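Local coordinates for major capsid protein (Faustovirus, PDB 5J7O), which builds the icosahedral shell of a large double-stranded DNA virus, probably as trimeric capsomers of double jelly-roll subunits, at residues B[23-28]-B[53-58]; B[30-35]-B[44-49]; B[67-72]-B[397-402]; B[415-420]-B[578-583]; B[551-556]-B[571-576]. All blocks are in the same frame, centred on the assembly; numbering follows the deposited sequence.

Interaction 1: residues B[23-28]-B[53-58]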
# COMPACT_ATOMS: atom_id res chain seq x y z
N ASP B 23 7.32 -45.42 -15.20
CA ASP B 23 7.71 -46.70 -15.79
C ASP B 23 9.08 -46.59 -16.46
O ASP B 23 9.84 -47.56 -16.48
CB ASP B 23 6.66 -47.17 -16.80
CG ASP B 23 5.38 -47.63 -16.13
OD1 ASP B 23 5.40 -48.71 -15.50
OD2 ASP B 23 4.36 -46.92 -16.22
N LEU B 24 9.40 -45.42 -17.02
CA LEU B 24 10.73 -45.20 -17.58
C LEU B 24 11.79 -45.13 -16.48
O LEU B 24 12.86 -45.74 -16.60
CB LEU B 24 10.74 -43.93 -18.42
CG LEU B 24 12.11 -43.40 -18.87
CD1 LEU B 24 12.84 -44.42 -19.72
CD2 LEU B 24 11.94 -42.08 -19.62
N LEU B 25 11.50 -44.40 -15.40
CA LEU B 25 12.48 -44.24 -14.33
C LEU B 25 12.77 -45.58 -13.65
O LEU B 25 13.93 -45.87 -13.33
CB LEU B 25 11.98 -43.22 -13.31
CG LEU B 25 12.91 -42.92 -12.14
CD1 LEU B 25 14.23 -42.34 -12.63
CD2 LEU B 25 12.24 -41.98 -11.15
N ASN B 26 11.74 -46.39 -13.43
CA ASN B 26 11.96 -47.71 -12.84
C ASN B 26 12.85 -48.57 -13.74
O ASN B 26 13.72 -49.29 -13.24
CB ASN B 26 10.62 -48.41 -12.60
CG ASN B 26 9.87 -47.85 -11.41
OD1 ASN B 26 10.48 -47.33 -10.47
ND2 ASN B 26 8.55 -47.96 -11.43
N ASP B 27 12.65 -48.49 -15.05
CA ASP B 27 13.50 -49.24 -15.98
C ASP B 27 14.94 -48.75 -15.91
O ASP B 27 15.87 -49.55 -16.01
CB ASP B 27 12.96 -49.13 -17.40
CG ASP B 27 11.68 -49.92 -17.60
OD1 ASP B 27 11.51 -50.96 -16.93
OD2 ASP B 27 10.85 -49.51 -18.44
N ARG B 28 15.14 -47.44 -15.76
CA ARG B 28 16.49 -46.91 -15.65
C ARG B 28 17.16 -47.37 -14.36
O ARG B 28 18.35 -47.70 -14.35
CB ARG B 28 16.47 -45.39 -15.74
CG ARG B 28 15.93 -44.86 -17.06
CD ARG B 28 16.44 -43.46 -17.36
NE ARG B 28 17.87 -43.34 -17.10
CZ ARG B 28 18.40 -42.52 -16.20
NH1 ARG B 28 17.62 -41.74 -15.47
NH2 ARG B 28 19.72 -42.48 -16.03
N ARG B 53 19.71 -37.35 -14.84
CA ARG B 53 19.92 -37.21 -16.27
C ARG B 53 18.61 -37.22 -17.05
O ARG B 53 18.57 -36.74 -18.19
CB ARG B 53 20.84 -38.32 -16.79
CG ARG B 53 22.14 -38.46 -16.00
CD ARG B 53 23.25 -39.13 -16.79
NE ARG B 53 22.79 -40.26 -17.59
CZ ARG B 53 22.94 -40.34 -18.91
NH1 ARG B 53 23.55 -39.37 -19.57
NH2 ARG B 53 22.49 -41.40 -19.56
N THR B 54 17.54 -37.73 -16.45
CA THR B 54 16.21 -37.72 -17.06
C THR B 54 15.15 -37.07 -16.18
O THR B 54 14.34 -36.29 -16.67
CB THR B 54 15.76 -39.14 -17.42
OG1 THR B 54 15.61 -39.91 -16.22
CG2 THR B 54 16.77 -39.82 -18.33
N HIS B 55 15.14 -37.38 -14.88
CA HIS B 55 14.08 -36.94 -13.98
C HIS B 55 14.58 -35.88 -13.01
O HIS B 55 15.74 -35.91 -12.57
CB HIS B 55 13.50 -38.12 -13.20
CG HIS B 55 12.65 -39.03 -14.03
ND1 HIS B 55 13.17 -39.89 -14.97
CD2 HIS B 55 11.30 -39.20 -14.07
CE1 HIS B 55 12.18 -40.56 -15.55
NE2 HIS B 55 11.04 -40.16 -15.02
N ILE B 56 13.70 -34.95 -12.65
CA ILE B 56 14.00 -33.89 -11.70
C ILE B 56 13.54 -34.32 -10.32
O ILE B 56 12.46 -34.90 -10.16
CB ILE B 56 13.35 -32.56 -12.13
CG1 ILE B 56 13.97 -32.04 -13.43
CG2 ILE B 56 13.45 -31.51 -11.03
CD1 ILE B 56 13.21 -30.88 -14.04
N LEU B 57 14.38 -34.06 -9.31
CA LEU B 57 14.11 -34.47 -7.94
C LEU B 57 13.58 -33.28 -7.16
O LEU B 57 14.32 -32.33 -6.88
CB LEU B 57 15.38 -35.03 -7.29
CG LEU B 57 15.85 -36.39 -7.82
CD1 LEU B 57 17.24 -36.71 -7.30
CD2 LEU B 57 14.86 -37.47 -7.41
N LEU B 58 12.29 -33.32 -6.81
CA LEU B 58 11.68 -32.22 -6.07
C LEU B 58 12.16 -32.15 -4.63
O LEU B 58 12.09 -31.08 -4.02
CB LEU B 58 10.16 -32.34 -6.14
CG LEU B 58 9.60 -32.16 -7.55
CD1 LEU B 58 8.13 -32.55 -7.61
CD2 LEU B 58 9.79 -30.72 -8.00

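Interaction 2: residues B[30-35]-B[44-49]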
# COMPACT_ATOMS: atom_id res chain seq x y z
N LYS B 30 16.33 -50.15 -12.48
CA LYS B 30 16.56 -51.59 -12.58
C LYS B 30 17.74 -51.91 -13.49
O LYS B 30 18.52 -52.83 -13.21
CB LYS B 30 15.29 -52.28 -13.08
CG LYS B 30 15.49 -53.74 -13.44
CD LYS B 30 14.16 -54.42 -13.74
CE LYS B 30 13.25 -54.38 -12.53
NZ LYS B 30 11.97 -55.11 -12.76
N SER B 31 17.89 -51.15 -14.57
CA SER B 31 19.04 -51.33 -15.45
C SER B 31 20.33 -50.96 -14.73
O SER B 31 21.26 -51.77 -14.64
CB SER B 31 18.86 -50.49 -16.72
OG SER B 31 20.05 -50.46 -17.49
N ILE B 32 20.40 -49.73 -14.20
CA ILE B 32 21.63 -49.23 -13.60
C ILE B 32 22.12 -50.16 -12.50
O ILE B 32 23.33 -50.39 -12.35
CB ILE B 32 21.41 -47.79 -13.07
CG1 ILE B 32 21.33 -46.81 -14.24
CG2 ILE B 32 22.52 -47.39 -12.12
CD1 ILE B 32 20.98 -45.40 -13.83
N MET B 33 21.20 -50.73 -11.71
CA MET B 33 21.60 -51.66 -10.67
C MET B 33 22.23 -52.92 -11.26
O MET B 33 23.10 -53.53 -10.63
CB MET B 33 20.41 -52.03 -9.79
CG MET B 33 19.97 -50.93 -8.84
SD MET B 33 18.60 -51.46 -7.79
CE MET B 33 17.39 -51.91 -9.02
N CYS B 34 21.79 -53.33 -12.45
CA CYS B 34 22.31 -54.57 -13.03
C CYS B 34 23.66 -54.35 -13.71
O CYS B 34 24.53 -55.23 -13.65
CB CYS B 34 21.30 -55.16 -14.01
SG CYS B 34 21.59 -56.91 -14.39
N LEU B 35 23.84 -53.21 -14.37
CA LEU B 35 25.15 -52.88 -14.94
C LEU B 35 26.21 -52.85 -13.85
O LEU B 35 27.23 -53.55 -13.94
CB LEU B 35 25.09 -51.54 -15.67
CG LEU B 35 24.57 -51.47 -17.10
CD1 LEU B 35 23.06 -51.42 -17.13
CD2 LEU B 35 25.14 -50.24 -17.80
N PRO B 44 25.16 -51.53 -5.89
CA PRO B 44 24.50 -51.38 -7.19
C PRO B 44 23.49 -50.25 -7.26
O PRO B 44 23.03 -49.93 -8.37
CB PRO B 44 23.82 -52.74 -7.40
CG PRO B 44 23.51 -53.19 -6.01
CD PRO B 44 24.63 -52.68 -5.13
N THR B 45 23.12 -49.64 -6.14
CA THR B 45 22.09 -48.61 -6.17
C THR B 45 22.60 -47.38 -6.94
O THR B 45 23.76 -47.00 -6.80
CB THR B 45 21.67 -48.21 -4.76
OG1 THR B 45 22.83 -47.86 -3.99
CG2 THR B 45 20.94 -49.36 -4.08
N PRO B 46 21.75 -46.76 -7.75
CA PRO B 46 22.21 -45.68 -8.63
C PRO B 46 22.64 -44.44 -7.87
O PRO B 46 22.49 -44.31 -6.65
CB PRO B 46 20.98 -45.39 -9.51
CG PRO B 46 20.16 -46.64 -9.44
CD PRO B 46 20.37 -47.18 -8.06
N THR B 47 23.19 -43.50 -8.64
CA THR B 47 23.63 -42.20 -8.16
C THR B 47 22.56 -41.15 -8.46
O THR B 47 21.86 -41.24 -9.47
CB THR B 47 24.97 -41.82 -8.82
OG1 THR B 47 26.04 -42.50 -8.16
CG2 THR B 47 25.23 -40.32 -8.77
N LEU B 48 22.41 -40.18 -7.55
CA LEU B 48 21.44 -39.11 -7.77
C LEU B 48 21.64 -38.40 -9.10
O LEU B 48 20.66 -37.99 -9.74
CB LEU B 48 21.51 -38.10 -6.62
CG LEU B 48 20.95 -38.59 -5.29
CD1 LEU B 48 21.08 -37.52 -4.21
CD2 LEU B 48 19.50 -39.03 -5.44
N VAL B 49 22.89 -38.25 -9.54
CA VAL B 49 23.15 -37.71 -10.87
C VAL B 49 22.60 -38.64 -11.95
O VAL B 49 22.03 -38.19 -12.95
CB VAL B 49 24.65 -37.44 -11.06
CG1 VAL B 49 24.95 -37.02 -12.49
CG2 VAL B 49 25.12 -36.37 -10.09

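Interaction 3: residues B[67-72]-B[397-402]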
# COMPACT_ATOMS: atom_id res chain seq x y z
N ALA B 67 33.60 -20.76 -5.04
CA ALA B 67 34.97 -20.27 -4.94
C ALA B 67 35.03 -19.20 -3.86
O ALA B 67 34.30 -18.20 -3.92
CB ALA B 67 35.43 -19.71 -6.28
N ALA B 68 35.89 -19.43 -2.87
CA ALA B 68 35.89 -18.63 -1.65
C ALA B 68 35.92 -17.14 -1.96
O ALA B 68 36.73 -16.67 -2.76
CB ALA B 68 37.09 -19.01 -0.77
N MET B 69 35.01 -16.40 -1.32
CA MET B 69 34.93 -14.97 -1.52
C MET B 69 34.39 -14.31 -0.26
O MET B 69 33.74 -14.96 0.58
CB MET B 69 34.05 -14.60 -2.73
CG MET B 69 32.57 -14.97 -2.61
SD MET B 69 31.56 -13.80 -1.67
CE MET B 69 32.11 -12.24 -2.35
N GLY B 70 34.66 -13.02 -0.14
CA GLY B 70 34.10 -12.21 0.92
C GLY B 70 34.12 -10.76 0.49
O GLY B 70 34.91 -10.37 -0.38
N TYR B 71 33.24 -9.97 1.10
CA TYR B 71 33.16 -8.56 0.75
C TYR B 71 33.26 -7.69 2.00
O TYR B 71 33.09 -8.16 3.13
CB TYR B 71 31.87 -8.23 -0.03
CG TYR B 71 30.56 -8.49 0.68
CD1 TYR B 71 30.03 -7.56 1.57
CD2 TYR B 71 29.83 -9.64 0.43
CE1 TYR B 71 28.83 -7.79 2.22
CE2 TYR B 71 28.62 -9.88 1.06
CZ TYR B 71 28.13 -8.95 1.95
OH TYR B 71 26.93 -9.18 2.59
N GLU B 72 33.55 -6.42 1.77
CA GLU B 72 33.67 -5.42 2.83
C GLU B 72 33.57 -4.04 2.20
O GLU B 72 34.13 -3.80 1.13
CB GLU B 72 34.99 -5.56 3.59
CG GLU B 72 35.20 -4.50 4.66
CD GLU B 72 36.61 -4.49 5.21
OE1 GLU B 72 37.43 -5.32 4.77
OE2 GLU B 72 36.89 -3.65 6.10
N ASN B 397 31.64 -1.20 -2.09
CA ASN B 397 31.77 -2.59 -1.70
C ASN B 397 32.96 -3.21 -2.41
O ASN B 397 33.10 -3.08 -3.63
CB ASN B 397 30.49 -3.36 -2.03
CG ASN B 397 30.46 -4.74 -1.40
OD1 ASN B 397 31.29 -5.07 -0.54
ND2 ASN B 397 29.50 -5.56 -1.81
N ASN B 398 33.83 -3.88 -1.65
CA ASN B 398 35.05 -4.48 -2.19
C ASN B 398 34.99 -5.99 -2.00
O ASN B 398 34.81 -6.47 -0.88
CB ASN B 398 36.29 -3.90 -1.51
CG ASN B 398 36.63 -2.51 -2.01
OD1 ASN B 398 37.46 -2.35 -2.91
ND2 ASN B 398 35.98 -1.50 -1.45
N ILE B 399 35.17 -6.72 -3.09
CA ILE B 399 35.07 -8.18 -3.10
C ILE B 399 36.47 -8.77 -3.14
O ILE B 399 37.31 -8.35 -3.94
CB ILE B 399 34.22 -8.66 -4.29
CG1 ILE B 399 32.78 -8.18 -4.15
CG2 ILE B 399 34.27 -10.18 -4.40
CD1 ILE B 399 31.86 -8.67 -5.24
N PHE B 400 36.71 -9.75 -2.28
CA PHE B 400 37.99 -10.45 -2.20
C PHE B 400 37.79 -11.91 -2.58
O PHE B 400 36.82 -12.54 -2.15
CB PHE B 400 38.59 -10.35 -0.79
CG PHE B 400 38.81 -8.94 -0.32
CD1 PHE B 400 37.77 -8.20 0.22
CD2 PHE B 400 40.06 -8.35 -0.41
CE1 PHE B 400 37.97 -6.90 0.65
CE2 PHE B 400 40.27 -7.05 0.02
CZ PHE B 400 39.22 -6.33 0.55
N VAL B 401 38.71 -12.44 -3.38
CA VAL B 401 38.67 -13.83 -3.83
C VAL B 401 40.06 -14.43 -3.69
O VAL B 401 41.05 -13.72 -3.49
CB VAL B 401 38.17 -13.96 -5.28
CG1 VAL B 401 36.74 -13.46 -5.41
CG2 VAL B 401 39.09 -13.21 -6.23
N THR B 402 40.13 -15.75 -3.79
CA THR B 402 41.39 -16.45 -3.63
C THR B 402 42.34 -16.11 -4.78
O THR B 402 41.90 -15.81 -5.89
CB THR B 402 41.17 -17.96 -3.58
OG1 THR B 402 40.65 -18.42 -4.83
CG2 THR B 402 40.20 -18.32 -2.47

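Interaction 4: residues B[415-420]-B[578-583]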
# COMPACT_ATOMS: atom_id res chain seq x y z
N PHE B 415 35.75 -10.90 -21.47
CA PHE B 415 35.04 -9.64 -21.46
C PHE B 415 33.80 -9.77 -20.58
O PHE B 415 33.42 -10.86 -20.15
CB PHE B 415 34.65 -9.20 -22.88
CG PHE B 415 33.65 -10.12 -23.54
CD1 PHE B 415 34.06 -11.32 -24.09
CD2 PHE B 415 32.32 -9.77 -23.63
CE1 PHE B 415 33.15 -12.17 -24.70
CE2 PHE B 415 31.40 -10.61 -24.25
CZ PHE B 415 31.82 -11.81 -24.78
N THR B 416 33.17 -8.63 -20.31
CA THR B 416 31.92 -8.57 -19.57
C THR B 416 30.95 -7.65 -20.28
O THR B 416 31.33 -6.60 -20.80
CB THR B 416 32.13 -8.08 -18.12
OG1 THR B 416 30.86 -7.83 -17.52
CG2 THR B 416 32.96 -6.80 -18.10
N LEU B 417 29.68 -8.06 -20.31
CA LEU B 417 28.63 -7.18 -20.82
C LEU B 417 28.33 -6.10 -19.80
O LEU B 417 28.34 -6.34 -18.59
CB LEU B 417 27.37 -7.98 -21.13
CG LEU B 417 27.12 -8.31 -22.60
CD1 LEU B 417 28.38 -8.86 -23.23
CD2 LEU B 417 25.99 -9.31 -22.73
N ILE B 418 28.06 -4.89 -20.29
CA ILE B 418 27.68 -3.77 -19.45
C ILE B 418 26.45 -3.11 -20.05
O ILE B 418 26.17 -3.23 -21.25
CB ILE B 418 28.82 -2.74 -19.27
CG1 ILE B 418 28.93 -1.84 -20.51
CG2 ILE B 418 30.15 -3.44 -19.02
CD1 ILE B 418 29.97 -0.75 -20.37
N ARG B 419 25.70 -2.41 -19.20
CA ARG B 419 24.56 -1.61 -19.62
C ARG B 419 24.85 -0.15 -19.29
O ARG B 419 25.26 0.16 -18.17
CB ARG B 419 23.27 -2.07 -18.94
CG ARG B 419 22.42 -3.02 -19.78
CD ARG B 419 22.98 -4.44 -19.77
NE ARG B 419 22.02 -5.40 -20.30
CZ ARG B 419 22.13 -6.72 -20.19
NH1 ARG B 419 23.16 -7.24 -19.54
NH2 ARG B 419 21.20 -7.51 -20.71
N VAL B 420 24.63 0.72 -20.26
CA VAL B 420 24.97 2.13 -20.13
C VAL B 420 23.74 2.98 -20.45
O VAL B 420 22.91 2.61 -21.28
CB VAL B 420 26.15 2.52 -21.04
CG1 VAL B 420 27.46 2.03 -20.45
CG2 VAL B 420 25.95 1.96 -22.43
N TYR B 578 20.50 -10.12 -16.61
CA TYR B 578 21.80 -9.92 -17.24
C TYR B 578 21.90 -10.66 -18.57
O TYR B 578 22.48 -10.15 -19.53
CB TYR B 578 22.92 -10.38 -16.30
CG TYR B 578 24.28 -10.36 -16.97
CD1 TYR B 578 24.90 -9.16 -17.28
CD2 TYR B 578 24.94 -11.54 -17.28
CE1 TYR B 578 26.14 -9.13 -17.89
CE2 TYR B 578 26.18 -11.53 -17.89
CZ TYR B 578 26.77 -10.32 -18.20
OH TYR B 578 28.01 -10.30 -18.80
N GLN B 579 21.34 -11.86 -18.64
CA GLN B 579 21.33 -12.62 -19.88
C GLN B 579 20.61 -11.83 -20.97
O GLN B 579 19.45 -11.43 -20.76
CB GLN B 579 20.65 -13.98 -19.68
CG GLN B 579 20.26 -14.68 -20.98
CD GLN B 579 21.45 -15.01 -21.85
OE1 GLN B 579 22.54 -15.28 -21.36
NE2 GLN B 579 21.25 -14.97 -23.17
N PRO B 580 21.24 -11.56 -22.11
CA PRO B 580 20.56 -10.82 -23.17
C PRO B 580 19.32 -11.57 -23.66
O PRO B 580 19.27 -12.80 -23.65
CB PRO B 580 21.62 -10.72 -24.28
CG PRO B 580 22.92 -10.92 -23.58
CD PRO B 580 22.64 -11.87 -22.45
N SER B 581 18.32 -10.80 -24.08
CA SER B 581 17.07 -11.40 -24.53
C SER B 581 16.40 -10.63 -25.67
O SER B 581 15.19 -10.75 -25.85
CB SER B 581 16.09 -11.53 -23.35
OG SER B 581 15.90 -10.28 -22.71
N GLY B 582 17.16 -9.85 -26.43
CA GLY B 582 16.60 -9.07 -27.53
C GLY B 582 17.09 -7.63 -27.45
O GLY B 582 17.36 -7.10 -26.37
N HIS B 583 17.19 -7.00 -28.61
CA HIS B 583 17.67 -5.62 -28.68
C HIS B 583 17.34 -5.06 -30.06
O HIS B 583 16.98 -5.79 -30.99
CB HIS B 583 19.18 -5.54 -28.41
CG HIS B 583 20.01 -6.35 -29.36
ND1 HIS B 583 20.36 -7.65 -29.11
CD2 HIS B 583 20.56 -6.03 -30.56
CE1 HIS B 583 21.09 -8.11 -30.11
NE2 HIS B 583 21.23 -7.15 -31.00

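Interaction 5: residues B[551-556]-B[571-576]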
# COMPACT_ATOMS: atom_id res chain seq x y z
N TRP B 551 3.28 -4.14 -17.11
CA TRP B 551 2.54 -5.22 -16.45
C TRP B 551 2.99 -6.58 -16.95
O TRP B 551 3.19 -7.51 -16.16
CB TRP B 551 1.04 -5.04 -16.67
CG TRP B 551 0.22 -6.23 -16.23
CD1 TRP B 551 -0.25 -6.48 -14.97
CD2 TRP B 551 -0.21 -7.33 -17.04
NE1 TRP B 551 -0.95 -7.67 -14.96
CE2 TRP B 551 -0.94 -8.21 -16.22
CE3 TRP B 551 -0.05 -7.65 -18.39
CZ2 TRP B 551 -1.50 -9.39 -16.69
CZ3 TRP B 551 -0.61 -8.82 -18.87
CH2 TRP B 551 -1.33 -9.68 -18.02
N ASN B 552 3.17 -6.72 -18.26
CA ASN B 552 3.42 -8.04 -18.85
C ASN B 552 4.86 -8.50 -18.63
O ASN B 552 5.10 -9.65 -18.25
CB ASN B 552 3.08 -8.01 -20.34
CG ASN B 552 3.23 -9.37 -21.00
OD1 ASN B 552 2.41 -10.26 -20.79
ND2 ASN B 552 4.26 -9.52 -21.82
N TYR B 553 5.82 -7.61 -18.87
CA TYR B 553 7.23 -7.98 -18.90
C TYR B 553 7.92 -7.70 -17.57
O TYR B 553 7.41 -6.97 -16.71
CB TYR B 553 7.96 -7.22 -20.01
CG TYR B 553 7.53 -7.57 -21.41
CD1 TYR B 553 6.47 -6.91 -22.02
CD2 TYR B 553 8.19 -8.55 -22.13
CE1 TYR B 553 6.08 -7.22 -23.31
CE2 TYR B 553 7.81 -8.87 -23.42
CZ TYR B 553 6.75 -8.21 -24.00
OH TYR B 553 6.37 -8.52 -25.29
N GLY B 554 9.09 -8.31 -17.40
CA GLY B 554 10.02 -7.94 -16.36
C GLY B 554 9.81 -8.56 -15.00
O GLY B 554 10.75 -8.61 -14.21
N SER B 555 8.60 -9.03 -14.70
CA SER B 555 8.29 -9.66 -13.40
C SER B 555 8.58 -8.64 -12.30
O SER B 555 8.27 -7.45 -12.46
CB SER B 555 9.04 -10.98 -13.28
OG SER B 555 8.98 -11.48 -11.96
N PHE B 556 9.17 -9.06 -11.18
CA PHE B 556 9.43 -8.16 -10.06
C PHE B 556 10.50 -7.12 -10.37
O PHE B 556 10.71 -6.22 -9.55
CB PHE B 556 9.83 -8.96 -8.81
CG PHE B 556 10.99 -9.88 -9.03
CD1 PHE B 556 12.29 -9.41 -8.92
CD2 PHE B 556 10.79 -11.22 -9.32
CE1 PHE B 556 13.37 -10.26 -9.12
CE2 PHE B 556 11.86 -12.07 -9.52
CZ PHE B 556 13.15 -11.59 -9.41
N PHE B 571 12.18 -3.78 -25.97
CA PHE B 571 12.68 -4.51 -27.13
C PHE B 571 13.33 -5.83 -26.75
O PHE B 571 13.91 -6.50 -27.62
CB PHE B 571 13.68 -3.65 -27.92
CG PHE B 571 13.17 -2.28 -28.24
CD1 PHE B 571 12.28 -2.08 -29.28
CD2 PHE B 571 13.57 -1.18 -27.49
CE1 PHE B 571 11.81 -0.82 -29.58
CE2 PHE B 571 13.11 0.08 -27.79
CZ PHE B 571 12.22 0.27 -28.83
N CYS B 572 13.26 -6.23 -25.48
CA CYS B 572 13.78 -7.51 -25.03
C CYS B 572 12.69 -8.26 -24.28
O CYS B 572 11.68 -7.68 -23.87
CB CYS B 572 15.01 -7.34 -24.13
SG CYS B 572 14.68 -6.49 -22.57
N LEU B 573 12.90 -9.56 -24.10
CA LEU B 573 11.90 -10.38 -23.43
C LEU B 573 11.94 -10.25 -21.92
O LEU B 573 10.91 -10.40 -21.26
CB LEU B 573 12.07 -11.85 -23.83
CG LEU B 573 11.63 -12.24 -25.24
CD1 LEU B 573 11.88 -13.72 -25.48
CD2 LEU B 573 10.16 -11.90 -25.45
N TYR B 574 13.11 -9.98 -21.35
CA TYR B 574 13.29 -9.96 -19.90
C TYR B 574 14.10 -8.73 -19.49
O TYR B 574 15.27 -8.84 -19.11
CB TYR B 574 13.95 -11.25 -19.42
CG TYR B 574 13.22 -12.48 -19.89
CD1 TYR B 574 12.04 -12.88 -19.27
CD2 TYR B 574 13.68 -13.23 -20.96
CE1 TYR B 574 11.36 -14.00 -19.70
CE2 TYR B 574 13.01 -14.35 -21.40
CZ TYR B 574 11.84 -14.73 -20.77
OH TYR B 574 11.16 -15.84 -21.20
N PRO B 575 13.49 -7.55 -19.54
CA PRO B 575 14.17 -6.35 -19.02
C PRO B 575 14.44 -6.49 -17.53
O PRO B 575 13.53 -6.75 -16.73
CB PRO B 575 13.17 -5.23 -19.32
CG PRO B 575 11.85 -5.91 -19.42
CD PRO B 575 12.13 -7.25 -20.02
N GLY B 576 15.70 -6.34 -17.15
CA GLY B 576 16.14 -6.50 -15.77
C GLY B 576 17.05 -7.68 -15.53
O GLY B 576 17.61 -7.79 -14.42
O HOH W 1 9.78 -10.74 -18.49

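Interaction 1: residues B[23-28]-B[53-58]
L25 turns its CG away from the backbone N (chi1 -178°), while H55, its CG beside the backbone N, brings its imidazole to L25. L25 CB sits over one face of the H55 ring, 3.7 Å from the centroid and 23° off the normal, a CH-pi contact displaced toward the rim; CD1 comes within 3.5 Å of ND1. In the plane of the same ring, T54 OG1 and H55 ND1 share a hydrogen bond of 2.7 Å, and NE2 reaches back to the backbone O of A21, so both ring nitrogens are engaged and the imidazole is fixed in rotation. R28, bent at chi3, lays its guanidinium against T54 CG2 and gives OG1 only a weak, bent bond from NH1 (2.8 Å, 118°). Its stronger partner is the backbone O of D50, within helix 48-52. The contact closes the N-terminal helical arm, packing helix 22-38 against the loop that follows helix 48-52.

Interaction 2: residues B[30-35]-B[44-49]
M33 and I32, neighbours on helix 22-38, pack against P44 and P46 in the loop between helices 22-38 and 48-52 of the N-terminal arm. The side chain of M33 can be followed outward. Its CB lies 4.2 Å from P44 CB, and closer still to the P44 carbonyl oxygen. CG, placed beside the backbone N by chi1 of -74°, touches that oxygen at 3.3 Å and P46 CD at 3.9 Å. Beyond CG the chain bends at chi3, and its end leads away from the 44-49 segment. I32 works on the other part of the loop: its CG2 branch points at the P46 ring and meets both CB and CG at 3.6 Å, the two side chains meeting at a slant. The puckered proline rings thus give hydrocarbon to two consecutive helical residues: M33 touches P44 CB and P46 CD, the I32 side chain P46. From outside the chain, R412 of the second subunit hydrogen-bonds to the carbonyls of T45 and P46, which joins this connection to a neighbour in the trimer. The backbones themselves come very near where M33 CA approaches P44 O at 3.2 Å, a CA-H...O contact with an angle of 154° at the hydrogen.

Interaction 3: residues B[67-72]-B[397-402]
G70 and F400 exchange two backbone hydrogen bonds, F400 N to G70 O at 2.7 Å and G70 N to F400 O at 3.0 Å. E72 and N398 form the next hydrogen-bonded pair, with E72 N to N398 O at 2.9 Å and its return at 2.8 Å between N398 N and E72 O. Between them Y71 and I399 make a non-hydrogen-bonded pair. On their face, M69 curls back at chi2 and chi3 until CE touches I399 CG2 at 3.6 Å. Y71 CB rests on N397 OD1 at 3.3 Å, the ring and amide planes nearly perpendicular (85°). The two strands run antiparallel in a sheet that probably belongs to the first of the two jelly rolls, where 389-401 lies between 69-76 and 99-109. On the opposite face, the F400 ring sets its edge toward G70 O and stacks edge-to-face with F96. Further out, D102 holds N397 ND2, G97 N binds N398 OD1, and Y71 OH reaches the C572 carbonyl of the second subunit.

Interaction 4: residues B[415-420]-B[578-583]
Y578 and R419 cross at a slant, ring and guanidinium planes 57° apart, with R419 NH1 3.4 Å from Y578 CD1. Bent at chi2, R419 turns the end of its guanidinium to the Y578 carbonyl, and NH1 and NH2 both grip that one oxygen at 3.0 and 3.2 Å. The oxygen lies in the guanidinium plane; NH1 uses a lone pair in the carbonyl plane, whereas NH2 stands well above that plane. Y578, its CG anti to the backbone N (chi1 173°), reaches L417 with its ring edge toward L417 O, and OH accepts from L417 N at 3.2 Å. L417 CB touches CE1 and OH, and its CD2 meets P580 CG tip to tip at 3.6 Å. The contact thus ties strand 415-428, outermost in its sheet within this chain, to the loop after strand 567-570. Y578 OH also hydrogen-bonds to the backbone O of S61 of the third subunit, giving it its proton. The E445 salt bridge to R419 NH2 probably steadies the fork, while the trimer interface anchors the phenol end.

Interaction 5: residues B[551-556]-B[571-576]
Y553 carries the close part of this contact. Its CG stands beside the backbone N (chi1 -66°), which sends the ring out toward the 571-576 loop, and the ring's edge faces the carbonyl oxygen of L573: CD2 lies 3.4 Å from that atom, near the ring plane. Within its own segment, N552 ND2 lies over one face of the ring. The hydrocarbon contacts are longer. Y553 CB reaches P575 CG at 4.1 Å, and CE2 approaches L573 CD2 at 4.3 Å, so the prolyl and leucyl groups touch the tyrosine more lightly than the carbonyl does. Past the end of helix 542-552, the chain turns through G554, whose positive phi of 85° favours glycine and whose CA touches P575 O at 3.7 Å. Here a water takes the place of a direct backbone bond, accepting from G554 N at 2.8 Å and donating to L573 O at 3.0 Å. The contact joins a helix end to the loop after strand 567-570, probably within the second jelly roll. Y553 OH bonds to Y73 OH of the third subunit, and Y553 O to K218 NZ there. L573 O therefore serves an aromatic edge and a water together, and the direct contact is apolar and weakly polar, with the hydrogen bonds made through a bridging water and to the neighbouring subunit.

Overall arrangement
Interactions 1 and 2 share helix 22-38 and lie 11 Å apart between centres, interaction 2 nested within the chain loop that interaction 1 closes; they touch where L57 CD1 meets L48 CD2 at 3.7 Å. Interaction 5 is nested likewise within interaction 4, their centres 14 Å apart, and S581 joins them through probable hydrogen bonds to the backbone nitrogens of L573 and Y574. Interaction 3 stands apart within its chain, but meets interactions 1 and 5 of neighbouring subunits. Interactions 1 and 5 lie about 34 Å apart between centres, yet contacts between subunits bring interaction 1 of one chain to interaction 5 of another: L58 packs on L573 of the third subunit. Bound peptide packs against interactions 1 and 2 and touches F415 of interaction 4.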